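Local atomic coordinates of Lin2004 protein (Listeria innocua, PDB entry 2HUJ), a protein that is of unknown function but represents a family of bacterial proteins that adopt a four-helical bundle fold. Residues 36-47 with 105-116. Numbering follows the deposited sequence.
Sequences NWELYLSNREEE and AFNGRSFYKHFL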
ATOM      1  N   ASN A  36      -0.324   4.889   7.088  1.00 25.68           N
ATOM      2  CA  ASN A  36      -1.377   5.842   6.712  1.00 25.09           C
ATOM      3  C   ASN A  36      -2.515   5.788   7.694  1.00 26.57           C
ATOM      4  O   ASN A  36      -3.030   6.814   8.163  1.00 25.36           O
ATOM      5  CB  ASN A  36      -1.929   5.536   5.316  1.00 26.17           C
ATOM      6  CG  ASN A  36      -0.896   5.721   4.184  1.00 26.06           C
ATOM      7  OD1 ASN A  36       0.247   6.137   4.394  1.00 27.01           O
ATOM      8  ND2 ASN A  36      -1.339   5.392   2.970  1.00 27.73           N
ATOM      9  N   TRP A  37      -2.939   4.565   7.996  1.00 26.47           N
ATOM     10  CA  TRP A  37      -4.101   4.337   8.862  1.00 26.88           C
ATOM     11  C   TRP A  37      -3.805   4.803  10.277  1.00 26.69           C
ATOM     12  O   TRP A  37      -4.624   5.459  10.913  1.00 24.33           O
ATOM     13  CB  TRP A  37      -4.420   2.844   8.833  1.00 28.32           C
ATOM     14  CG  TRP A  37      -5.566   2.392   9.664  1.00 25.10           C
ATOM     15  CD1 TRP A  37      -5.524   1.478  10.658  1.00 30.22           C
ATOM     16  CD2 TRP A  37      -6.955   2.799   9.548  1.00 23.81           C
ATOM     17  NE1 TRP A  37      -6.781   1.278  11.169  1.00 28.45           N
ATOM     18  CE2 TRP A  37      -7.677   2.074  10.518  1.00 29.99           C
ATOM     19  CE3 TRP A  37      -7.638   3.700   8.727  1.00 30.23           C
ATOM     20  CZ2 TRP A  37      -9.062   2.248  10.724  1.00 29.84           C
ATOM     21  CZ3 TRP A  37      -9.024   3.859   8.916  1.00 29.58           C
ATOM     22  CH2 TRP A  37      -9.708   3.133   9.893  1.00 29.18           C
ATOM     23  N   GLU A  38      -2.625   4.476  10.789  1.00 27.83           N
ATOM     24  CA  GLU A  38      -2.284   4.905  12.146  1.00 29.14           C
ATOM     25  C   GLU A  38      -2.109   6.410  12.275  1.00 26.71           C
ATOM     26  O   GLU A  38      -2.501   6.979  13.290  1.00 28.18           O
ATOM     27  CB  GLU A  38      -1.041   4.187  12.660  1.00 27.75           C
ATOM     28  CG  GLU A  38      -1.216   2.649  12.786  1.00 39.19           C
ATOM     29  CD  GLU A  38      -2.252   2.223  13.838  1.00 54.06           C
ATOM     30  OE1 GLU A  38      -2.502   2.989  14.813  1.00 57.18           O
ATOM     31  OE2 GLU A  38      -2.811   1.111  13.683  1.00 57.11           O
ATOM     32  N   LEU A  39      -1.563   7.061  11.255  1.00 26.96           N
ATOM     33  CA  LEU A  39      -1.450   8.526  11.261  1.00 26.25           C
ATOM     34  C   LEU A  39      -2.841   9.155  11.267  1.00 25.67           C
ATOM     35  O   LEU A  39      -3.116  10.069  12.041  1.00 26.01           O
ATOM     36  CB  LEU A  39      -0.621   9.020  10.058  1.00 26.79           C
ATOM     37  CG  LEU A  39      -0.464  10.540   9.900  1.00 29.05           C
ATOM     38  CD1 LEU A  39       0.173  11.124  11.144  1.00 30.79           C
ATOM     39  CD2 LEU A  39       0.366  10.849   8.679  1.00 28.67           C
ATOM     40  N   TYR A  40      -3.719   8.626  10.420  1.00 23.36           N
ATOM     41  CA  TYR A  40      -5.099   9.112  10.335  1.00 23.84           C
ATOM     42  C   TYR A  40      -5.780   9.008  11.680  1.00 25.52           C
ATOM     43  O   TYR A  40      -6.379   9.994  12.174  1.00 25.24           O
ATOM     44  CB  TYR A  40      -5.857   8.355   9.258  1.00 24.57           C
ATOM     45  CG  TYR A  40      -7.341   8.607   9.265  1.00 23.48           C
ATOM     46  CD1 TYR A  40      -7.865   9.877   9.088  1.00 27.00           C
ATOM     47  CD2 TYR A  40      -8.229   7.566   9.511  1.00 25.12           C
ATOM     48  CE1 TYR A  40      -9.243  10.101   9.092  1.00 27.89           C
ATOM     49  CE2 TYR A  40      -9.601   7.797   9.548  1.00 25.72           C
ATOM     50  CZ  TYR A  40     -10.107   9.052   9.333  1.00 24.18           C
ATOM     51  OH  TYR A  40     -11.472   9.231   9.377  1.00 25.69           O
ATOM     52  N   LEU A  41      -5.746   7.805  12.261  1.00 25.40           N
ATOM     53  CA  LEU A  41      -6.398   7.567  13.548  1.00 27.16           C
ATOM     54  C   LEU A  41      -5.865   8.513  14.610  1.00 28.48           C
ATOM     55  O   LEU A  41      -6.637   9.047  15.413  1.00 28.03           O
ATOM     56  CB  LEU A  41      -6.239   6.122  13.999  1.00 26.35           C
ATOM     57  CG  LEU A  41      -6.997   5.095  13.152  1.00 26.75           C
ATOM     58  CD1 LEU A  41      -6.788   3.712  13.714  1.00 30.82           C
ATOM     59  CD2 LEU A  41      -8.477   5.432  12.996  1.00 31.80           C
ATOM     60  N   SER A  42      -4.556   8.733  14.617  1.00 27.51           N
ATOM     61  CA  SER A  42      -3.975   9.649  15.587  1.00 27.30           C
ATOM     62  C   SER A  42      -4.481  11.076  15.402  1.00 26.99           C
ATOM     63  O   SER A  42      -4.771  11.769  16.367  1.00 30.29           O
ATOM     64  CB  SER A  42      -2.446   9.610  15.565  1.00 28.62           C
ATOM     65  OG  SER A  42      -1.898  10.301  14.444  1.00 39.60           O
ATOM     66  N   ASN A  43      -4.586  11.530  14.168  1.00 25.53           N
ATOM     67  CA  ASN A  43      -5.112  12.882  13.927  1.00 27.61           C
ATOM     68  C   ASN A  43      -6.608  12.985  14.219  1.00 29.54           C
ATOM     69  O   ASN A  43      -7.117  14.047  14.580  1.00 28.68           O
ATOM     70  CB  ASN A  43      -4.798  13.324  12.492  1.00 26.73           C
ATOM     71  CG  ASN A  43      -3.392  13.837  12.337  1.00 33.43           C
ATOM     72  OD1 ASN A  43      -2.905  14.601  13.173  1.00 33.18           O
ATOM     73  ND2 ASN A  43      -2.733  13.449  11.252  1.00 27.00           N
ATOM     74  N   ARG A  44      -7.307  11.864  14.059  1.00 27.21           N
ATOM     75  CA  ARG A  44      -8.714  11.818  14.329  1.00 30.50           C
ATOM     76  C   ARG A  44      -8.972  11.987  15.843  1.00 31.97           C
ATOM     77  O   ARG A  44      -9.972  12.600  16.261  1.00 31.46           O
ATOM     78  CB  ARG A  44      -9.308  10.521  13.772  0.50 31.14           C
ATOM     79  CG  ARG A  44     -10.808  10.551  13.722  0.50 33.33           C
ATOM     80  CD  ARG A  44     -11.363   9.492  12.808  0.50 29.28           C
ATOM     81  NE  ARG A  44     -12.815   9.518  12.854  0.50 31.07           N
ATOM     82  CZ  ARG A  44     -13.589  10.367  12.183  0.50 27.83           C
ATOM     83  NH1 ARG A  44     -13.070  11.283  11.368  0.50 29.45           N
ATOM     84  NH2 ARG A  44     -14.904  10.282  12.324  0.50 29.23           N
ATOM     85  N   GLU A  45      -8.046  11.475  16.651  1.00 32.38           N
ATOM     86  CA  GLU A  45      -8.055  11.608  18.104  1.00 33.56           C
ATOM     87  C   GLU A  45      -7.670  13.010  18.542  1.00 33.90           C
ATOM     88  O   GLU A  45      -8.280  13.568  19.447  1.00 33.99           O
ATOM     89  CB  GLU A  45      -7.069  10.615  18.724  1.00 33.08           C
ATOM     90  CG  GLU A  45      -7.118  10.542  20.260  1.00 40.68           C
ATOM     91  N   GLU A  46      -6.639  13.557  17.920  1.00 34.13           N
ATOM     92  CA  GLU A  46      -6.191  14.910  18.194  1.00 37.14           C
ATOM     93  C   GLU A  46      -5.466  15.450  16.975  1.00 32.97           C
ATOM     94  O   GLU A  46      -4.397  14.971  16.652  1.00 31.82           O
ATOM     95  CB  GLU A  46      -5.252  14.914  19.394  1.00 38.35           C
ATOM     96  CG  GLU A  46      -4.803  16.307  19.799  1.00 43.56           C
ATOM     97  CD  GLU A  46      -3.862  16.302  20.992  1.00 47.10           C
ATOM     98  OE1 GLU A  46      -3.872  15.316  21.775  1.00 62.01           O
ATOM     99  OE2 GLU A  46      -3.110  17.290  21.149  1.00 64.09           O
ATOM    100  N   GLU A  47      -6.054  16.430  16.284  1.00 31.93           N
ATOM    101  CA  GLU A  47      -5.485  16.895  15.035  1.00 33.36           C
ATOM    102  C   GLU A  47      -4.164  17.566  15.331  1.00 34.16           C
ATOM    103  O   GLU A  47      -4.086  18.390  16.227  1.00 30.81           O
ATOM    104  CB  GLU A  47      -6.417  17.869  14.322  1.00 35.56           C
ATOM    105  CG  GLU A  47      -5.801  18.508  13.029  1.00 40.76           C
ATOM    106  CD  GLU A  47      -5.554  17.494  11.894  1.00 51.90           C
ATOM    107  OE1 GLU A  47      -6.286  16.480  11.835  1.00 41.05           O
ATOM    108  OE2 GLU A  47      -4.635  17.725  11.064  1.00 48.96           O
ATOM    109  N   ALA A 105      -4.422  11.164   5.471  1.00 24.93           N
ATOM    110  CA  ALA A 105      -4.046  10.851   6.840  1.00 25.90           C
ATOM    111  C   ALA A 105      -3.716  12.112   7.689  1.00 27.66           C
ATOM    112  O   ALA A 105      -3.820  12.096   8.888  1.00 28.32           O
ATOM    113  CB  ALA A 105      -2.877   9.944   6.843  1.00 27.34           C
ATOM    114  N   PHE A 106      -3.282  13.181   7.036  1.00 26.70           N
ATOM    115  CA  PHE A 106      -2.965  14.420   7.753  1.00 26.30           C
ATOM    116  C   PHE A 106      -4.190  15.191   8.218  1.00 28.41           C
ATOM    117  O   PHE A 106      -4.048  16.173   8.946  1.00 28.28           O
ATOM    118  CB  PHE A 106      -2.080  15.304   6.868  1.00 27.02           C
ATOM    119  CG  PHE A 106      -0.693  14.751   6.705  1.00 26.99           C
ATOM    120  CD1 PHE A 106      -0.413  13.808   5.728  1.00 27.86           C
ATOM    121  CD2 PHE A 106       0.307  15.103   7.606  1.00 30.05           C
ATOM    122  CE1 PHE A 106       0.862  13.266   5.612  1.00 26.54           C
ATOM    123  CE2 PHE A 106       1.593  14.547   7.503  1.00 27.99           C
ATOM    124  CZ  PHE A 106       1.860  13.634   6.501  1.00 28.55           C
ATOM    125  N   ASN A 107      -5.382  14.735   7.815  1.00 27.01           N
ATOM    126  CA  ASN A 107      -6.627  15.366   8.168  1.00 28.48           C
ATOM    127  C   ASN A 107      -7.516  14.361   8.890  1.00 26.27           C
ATOM    128  O   ASN A 107      -8.124  13.479   8.261  1.00 27.07           O
ATOM    129  CB  ASN A 107      -7.319  15.867   6.914  1.00 26.12           C
ATOM    130  CG  ASN A 107      -8.671  16.503   7.208  1.00 25.34           C
ATOM    131  OD1 ASN A 107      -9.032  16.750   8.360  1.00 28.70           O
ATOM    132  ND2 ASN A 107      -9.425  16.776   6.152  1.00 30.14           N
ATOM    133  N   GLY A 108      -7.567  14.484  10.206  1.00 27.68           N
ATOM    134  CA  GLY A 108      -8.386  13.610  11.028  1.00 26.87           C
ATOM    135  C   GLY A 108      -9.872  13.684  10.772  1.00 27.79           C
ATOM    136  O   GLY A 108     -10.606  12.817  11.215  1.00 30.94           O
ATOM    137  N   ARG A 109     -10.319  14.726  10.075  1.00 25.74           N
ATOM    138  CA  ARG A 109     -11.723  14.867   9.711  1.00 26.92           C
ATOM    139  C   ARG A 109     -12.035  14.247   8.355  1.00 25.85           C
ATOM    140  O   ARG A 109     -13.180  14.329   7.901  1.00 26.91           O
ATOM    141  CB  ARG A 109     -12.154  16.340   9.787  1.00 27.51           C
ATOM    142  CG  ARG A 109     -12.138  16.848  11.213  1.00 30.86           C
ATOM    143  CD  ARG A 109     -12.580  18.286  11.325  1.00 44.55           C
ATOM    144  NE  ARG A 109     -12.476  18.771  12.711  1.00 53.50           N
ATOM    145  CZ  ARG A 109     -11.349  19.191  13.304  1.00 55.79           C
ATOM    146  NH1 ARG A 109     -10.175  19.178  12.660  1.00 58.07           N
ATOM    147  NH2 ARG A 109     -11.395  19.619  14.565  1.00 55.48           N
ATOM    148  N   SER A 110     -11.047  13.608   7.714  1.00 27.01           N
ATOM    149  CA  SER A 110     -11.332  12.833   6.519  1.00 27.35           C
ATOM    150  C   SER A 110     -12.449  11.836   6.850  1.00 27.48           C
ATOM    151  O   SER A 110     -12.523  11.315   7.981  1.00 27.75           O
ATOM    152  CB  SER A 110     -10.106  12.093   5.990  1.00 29.98           C
ATOM    153  OG  SER A 110      -9.120  13.012   5.574  1.00 35.08           O
ATOM    154  N   PHE A 111     -13.335  11.622   5.882  1.00 28.93           N
ATOM    155  CA  PHE A 111     -14.517  10.806   6.116  1.00 27.52           C
ATOM    156  C   PHE A 111     -14.079   9.389   6.493  1.00 26.11           C
ATOM    157  O   PHE A 111     -13.312   8.757   5.757  1.00 26.76           O
ATOM    158  CB  PHE A 111     -15.427  10.783   4.886  1.00 32.26           C
ATOM    159  CG  PHE A 111     -16.189  12.071   4.646  1.00 37.28           C
ATOM    160  CD1 PHE A 111     -16.672  12.835   5.702  1.00 46.79           C
ATOM    161  CD2 PHE A 111     -16.457  12.495   3.350  1.00 50.71           C
ATOM    162  CE1 PHE A 111     -17.380  14.011   5.473  1.00 50.41           C
ATOM    163  CE2 PHE A 111     -17.167  13.674   3.119  1.00 52.15           C
ATOM    164  CZ  PHE A 111     -17.625  14.425   4.189  1.00 44.62           C
ATOM    165  N   TYR A 112     -14.548   8.918   7.650  1.00 26.95           N
ATOM    166  CA  TYR A 112     -14.033   7.696   8.245  1.00 25.51           C
ATOM    167  C   TYR A 112     -14.295   6.422   7.409  1.00 25.78           C
ATOM    168  O   TYR A 112     -13.361   5.657   7.153  1.00 24.83           O
ATOM    169  CB  TYR A 112     -14.595   7.518   9.644  1.00 27.63           C
ATOM    170  CG  TYR A 112     -14.077   6.278  10.294  1.00 26.39           C
ATOM    171  CD1 TYR A 112     -12.860   6.279  10.955  1.00 29.44           C
ATOM    172  CD2 TYR A 112     -14.781   5.088  10.216  1.00 29.96           C
ATOM    173  CE1 TYR A 112     -12.376   5.145  11.536  1.00 27.32           C
ATOM    174  CE2 TYR A 112     -14.300   3.942  10.793  1.00 32.80           C
ATOM    175  CZ  TYR A 112     -13.103   3.980  11.447  1.00 31.47           C
ATOM    176  OH  TYR A 112     -12.635   2.844  12.038  1.00 31.70           O
ATOM    177  N   LYS A 113     -15.545   6.190   7.016  1.00 25.73           N
ATOM    178  CA  LYS A 113     -15.853   4.974   6.250  1.00 28.25           C
ATOM    179  C   LYS A 113     -15.087   4.915   4.938  1.00 26.10           C
ATOM    180  O   LYS A 113     -14.542   3.859   4.585  1.00 27.12           O
ATOM    181  CB  LYS A 113     -17.370   4.778   6.048  1.00 26.85           C
ATOM    182  CG  LYS A 113     -17.750   3.491   5.290  1.00 26.10           C
ATOM    183  CD  LYS A 113     -19.253   3.317   5.185  1.00 30.44           C
ATOM    184  CE  LYS A 113     -19.639   2.070   4.380  1.00 35.76           C
ATOM    185  NZ  LYS A 113     -19.037   2.129   3.001  1.00 27.24           N
ATOM    186  N   HIS A 114     -14.994   6.034   4.222  1.00 24.61           N
ATOM    187  CA  HIS A 114     -14.226   6.064   2.974  1.00 26.16           C
ATOM    188  C   HIS A 114     -12.762   5.680   3.232  1.00 26.71           C
ATOM    189  O   HIS A 114     -12.178   4.837   2.533  1.00 26.12           O
ATOM    190  CB  HIS A 114     -14.302   7.437   2.297  1.00 29.31           C
ATOM    191  CG  HIS A 114     -15.647   7.749   1.722  1.00 35.06           C
ATOM    192  ND1 HIS A 114     -16.614   6.783   1.509  1.00 45.63           N
ATOM    193  CD2 HIS A 114     -16.199   8.924   1.331  1.00 41.43           C
ATOM    194  CE1 HIS A 114     -17.697   7.348   1.002  1.00 46.73           C
ATOM    195  NE2 HIS A 114     -17.474   8.647   0.887  1.00 48.97           N
ATOM    196  N   PHE A 115     -12.170   6.265   4.269  1.00 26.62           N
ATOM    197  CA  PHE A 115     -10.775   5.953   4.613  1.00 25.82           C
ATOM    198  C   PHE A 115     -10.603   4.476   4.959  1.00 25.45           C
ATOM    199  O   PHE A 115      -9.752   3.791   4.400  1.00 26.91           O
ATOM    200  CB  PHE A 115     -10.303   6.861   5.757  1.00 27.11           C
ATOM    201  CG  PHE A 115      -8.809   7.043   5.804  1.00 24.07           C
ATOM    202  CD1 PHE A 115      -7.966   5.941   6.010  1.00 26.50           C
ATOM    203  CD2 PHE A 115      -8.238   8.291   5.709  1.00 27.12           C
ATOM    204  CE1 PHE A 115      -6.581   6.074   6.058  1.00 29.47           C
ATOM    205  CE2 PHE A 115      -6.837   8.425   5.744  1.00 26.03           C
ATOM    206  CZ  PHE A 115      -6.019   7.338   5.962  1.00 25.75           C
ATOM    207  N   LEU A 116     -11.417   4.002   5.886  1.00 25.69           N
ATOM    208  CA  LEU A 116     -11.454   2.594   6.270  1.00 26.51           C
ATOM    209  C   LEU A 116     -11.535   1.683   5.041  1.00 25.88           C
ATOM    210  O   LEU A 116     -10.815   0.711   4.958  1.00 25.97           O
ATOM    211  CB  LEU A 116     -12.665   2.340   7.132  1.00 25.99           C
ATOM    212  CG  LEU A 116     -12.936   0.883   7.523  1.00 25.91           C
ATOM    213  CD1 LEU A 116     -11.845   0.394   8.437  1.00 30.53           C
ATOM    214  CD2 LEU A 116     -14.282   0.748   8.167  1.00 31.22           C
TER
HETATM  215  O   HOH W   1     -16.314  10.730   9.262  1.00 39.05           O
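Y40 and F115 lie in an offset stack, planes 7° apart and centroids 4.0 Å apart, with F115 CD2 over the centre of one Y40 face. At the rim of the Y40 ring, near its plane, come N107 O, S110 O and Y112 CD1. W37 takes L41 CD1 on one face and meets F115 CD1 with its CE3 edge at 3.5 Å; Y112 crosses its far end obliquely. In the modelled conformer of R44, one of two, Y112 CB sits over one guanidinium face, and L39 CD2 rests on a face of F106, 3.9 Å from the ring centroid. In this four-helical bundle the loop after helix 88-104 folds over the end of helix 16-45 before helix 112-137 returns nearly antiparallel to it. Polar side chains of the first helix and its exit hold that loop by its backbone. Y40 OH donates to S110 O at 2.7 Å from above the carbonyl plane, whereas R44 NH1, in that same conformer, reaches G108 O in that carbonyl's own plane. N43 ND2 gives A105 O a fairly straight bond (160°), its OD1 held by K48 N. Bent at chi2 (66°), E47 presents the syn side of OE1 to G108 N at 2.9 Å.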